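Local coordinates for toxin FitB (Neisseria gonorrhoeae, PDB 2H1C), which acts as the PIN-domain toxin, a presumed magnesium-dependent ribonuclease, of a type II toxin-antitoxin system whose FitAB complex binds its own promoter DNA, at residues A[9-12]-A[13-16]. Sequence-based numbering, arbitrary orientation.
With SO4 (sulfate ion), chain D.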
ATOM      1  N   ILE A   9      -9.819  -6.218 -13.735  1.00 14.08           N
ATOM      2  CA  ILE A   9     -11.061  -5.483 -13.595  1.00 14.50           C
ATOM      3  C   ILE A   9     -11.126  -4.327 -14.600  1.00 15.20           C
ATOM      4  O   ILE A   9     -12.210  -3.923 -15.004  1.00 15.43           O
ATOM      5  CB  ILE A   9     -11.265  -4.981 -12.124  1.00 19.88           C
ATOM      6  CG1 ILE A   9     -12.638  -4.306 -11.996  1.00 20.37           C
ATOM      7  CG2 ILE A   9     -10.132  -4.057 -11.713  1.00 19.78           C
ATOM      8  CD1 ILE A   9     -12.983  -3.871 -10.595  1.00 25.55           C
ATOM      9  N   SER A  10      -9.969  -3.831 -15.041  1.00 14.07           N
ATOM     10  CA  SER A  10      -9.920  -2.728 -16.011  1.00 16.87           C
ATOM     11  C   SER A  10     -10.127  -3.164 -17.469  1.00 16.07           C
ATOM     12  O   SER A  10     -10.501  -2.355 -18.315  1.00 17.05           O
ATOM     13  CB  SER A  10      -8.569  -2.001 -15.930  1.00 19.20           C
ATOM     14  OG  SER A  10      -8.308  -1.527 -14.621  1.00 27.35           O
ATOM     15  N   GLU A  11      -9.889  -4.432 -17.769  1.00 14.40           N
ATOM     16  CA  GLU A  11     -10.016  -4.885 -19.157  1.00 16.36           C
ATOM     17  C   GLU A  11     -11.383  -4.648 -19.812  1.00 17.51           C
ATOM     18  O   GLU A  11     -11.448  -4.143 -20.936  1.00 18.10           O
ATOM     19  CB  GLU A  11      -9.619  -6.358 -19.285  1.00 14.80           C
ATOM     20  CG  GLU A  11      -9.736  -6.934 -20.719  1.00 17.88           C
ATOM     21  CD  GLU A  11      -8.702  -6.382 -21.680  1.00 21.29           C
ATOM     22  OE1 GLU A  11      -8.874  -6.563 -22.914  1.00 16.19           O
ATOM     23  OE2 GLU A  11      -7.703  -5.777 -21.218  1.00 19.56           O
ATOM     24  N   PRO A  12     -12.491  -4.980 -19.123  1.00 17.46           N
ATOM     25  CA  PRO A  12     -13.802  -4.758 -19.750  1.00 15.16           C
ATOM     26  C   PRO A  12     -14.124  -3.302 -20.076  1.00 17.92           C
ATOM     27  O   PRO A  12     -15.010  -3.020 -20.880  1.00 17.54           O
ATOM     28  CB  PRO A  12     -14.776  -5.349 -18.733  1.00 16.90           C
ATOM     29  CG  PRO A  12     -13.960  -6.430 -18.081  1.00 19.20           C
ATOM     30  CD  PRO A  12     -12.641  -5.722 -17.858  1.00 17.16           C
ATOM     31  N   LEU A  13     -13.398  -2.382 -19.448  1.00 17.42           N
ATOM     32  CA  LEU A  13     -13.616  -0.955 -19.648  1.00 17.19           C
ATOM     33  C   LEU A  13     -12.908  -0.412 -20.888  1.00 19.05           C
ATOM     34  O   LEU A  13     -13.119   0.736 -21.277  1.00 21.90           O
ATOM     35  CB  LEU A  13     -13.153  -0.190 -18.392  1.00 17.60           C
ATOM     36  CG  LEU A  13     -13.858  -0.582 -17.088  1.00 18.51           C
ATOM     37  CD1 LEU A  13     -13.187   0.079 -15.877  1.00 18.08           C
ATOM     38  CD2 LEU A  13     -15.309  -0.175 -17.174  1.00 19.30           C
ATOM     39  N   ARG A  14     -12.078  -1.240 -21.515  1.00 19.72           N
ATOM     40  CA  ARG A  14     -11.348  -0.827 -22.707  1.00 23.05           C
ATOM     41  C   ARG A  14     -12.258  -0.808 -23.931  1.00 24.92           C
ATOM     42  O   ARG A  14     -13.305  -1.450 -23.946  1.00 24.71           O
ATOM     43  CB  ARG A  14     -10.155  -1.752 -22.948  1.00 20.89           C
ATOM     44  CG  ARG A  14      -9.171  -1.778 -21.784  1.00 24.11           C
ATOM     45  CD  ARG A  14      -8.039  -2.763 -22.022  1.00 28.81           C
ATOM     46  NE  ARG A  14      -7.166  -2.364 -23.117  1.00 28.04           N
ATOM     47  CZ  ARG A  14      -6.189  -3.126 -23.607  1.00 29.14           C
ATOM     48  NH1 ARG A  14      -5.963  -4.332 -23.099  1.00 26.28           N
ATOM     49  NH2 ARG A  14      -5.427  -2.677 -24.599  1.00 27.25           N
ATOM     50  N   PRO A  15     -11.873  -0.049 -24.972  1.00 26.27           N
ATOM     51  CA  PRO A  15     -12.648   0.070 -26.211  1.00 28.79           C
ATOM     52  C   PRO A  15     -13.020  -1.273 -26.831  1.00 27.87           C
ATOM     53  O   PRO A  15     -14.171  -1.498 -27.207  1.00 30.39           O
ATOM     54  CB  PRO A  15     -11.724   0.894 -27.104  1.00 27.39           C
ATOM     55  CG  PRO A  15     -11.072   1.812 -26.110  1.00 30.77           C
ATOM     56  CD  PRO A  15     -10.699   0.842 -25.011  1.00 28.79           C
ATOM     57  N   GLN A  16     -12.037  -2.159 -26.932  1.00 29.60           N
ATOM     58  CA  GLN A  16     -12.249  -3.484 -27.504  1.00 27.88           C
ATOM     59  C   GLN A  16     -11.683  -4.495 -26.518  1.00 25.50           C
ATOM     60  O   GLN A  16     -10.601  -5.043 -26.729  1.00 24.15           O
ATOM     61  CB  GLN A  16     -11.519  -3.590 -28.843  1.00 33.12           C
ATOM     62  CG  GLN A  16     -11.641  -2.344 -29.712  1.00 40.26           C
ATOM     63  CD  GLN A  16     -11.106  -2.552 -31.119  1.00 44.43           C
ATOM     64  OE1 GLN A  16      -9.970  -2.992 -31.308  1.00 45.99           O
ATOM     65  NE2 GLN A  16     -11.927  -2.230 -32.114  1.00 44.38           N
TER
HETATM   66  S   SO4 D 201      -3.394  -5.669 -25.768  1.00 54.59           S
HETATM   67  O1  SO4 D 201      -3.120  -4.295 -25.775  1.00 55.55           O
HETATM   68  O2  SO4 D 201      -2.181  -6.499 -25.615  1.00 55.09           O
HETATM   69  O3  SO4 D 201      -3.963  -6.152 -26.966  1.00 58.00           O
HETATM   70  O4  SO4 D 201      -4.111  -6.017 -24.600  1.00 57.04           O
HETATM   71  O   HOH W   1      -8.267  -5.228 -25.126  1.00 35.72           O
HETATM   72  O   HOH W   2     -16.175  -2.116 -23.284  1.00 33.72           O
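R14 lays its CD against the carboxylate of E11, the methylene 3.1 Å from OE2, and then turns its guanidinium to meet the same oxygen. A bend at chi3 (67°) in an otherwise extended chain brings R14 NH1 within 2.9 Å of E11 OE2, forming a salt bridge. The bond is nearly straight and uses the syn lone pair of OE2, which lies close to the guanidinium plane although the two flat groups stand almost perpendicular, 89° apart. E11 gets there by extending away from its backbone N at chi1 and folding at chi2 (70°). Its other oxygen, OE1, accepts from the backbone N of N18 and has a water 2.7 Å away that also lies near the carbonyl O of Q16.

The pairing spans a short 3-10 turn in the loop between helix 6-9, the first of the PIN domain, and helix 19-27. Two i to i+3 bonds define the backbone here, L13 N to S10 O (3.1 Å) and R14 N to E11 O (3.0 Å). L13 CB rests 3.4 Å from S10 O, while P12 turns away to pack on V22 and L25 of helix 19-27.

L13 hydrogen-bonds through its backbone to the bound peptide, and R14 NE pairs with an acidic side chain of it, consistent with a surface met by the antitoxin FitA. R14 NH1 and NH2 each donate to a sulfate, probably from the crystallisation liquor, which R121 also binds. E11 and the peptide's acid together probably fix the guanidinium's orientation, the sulfate adding to this in the crystal, and the surrounding anions should favour its positive charge.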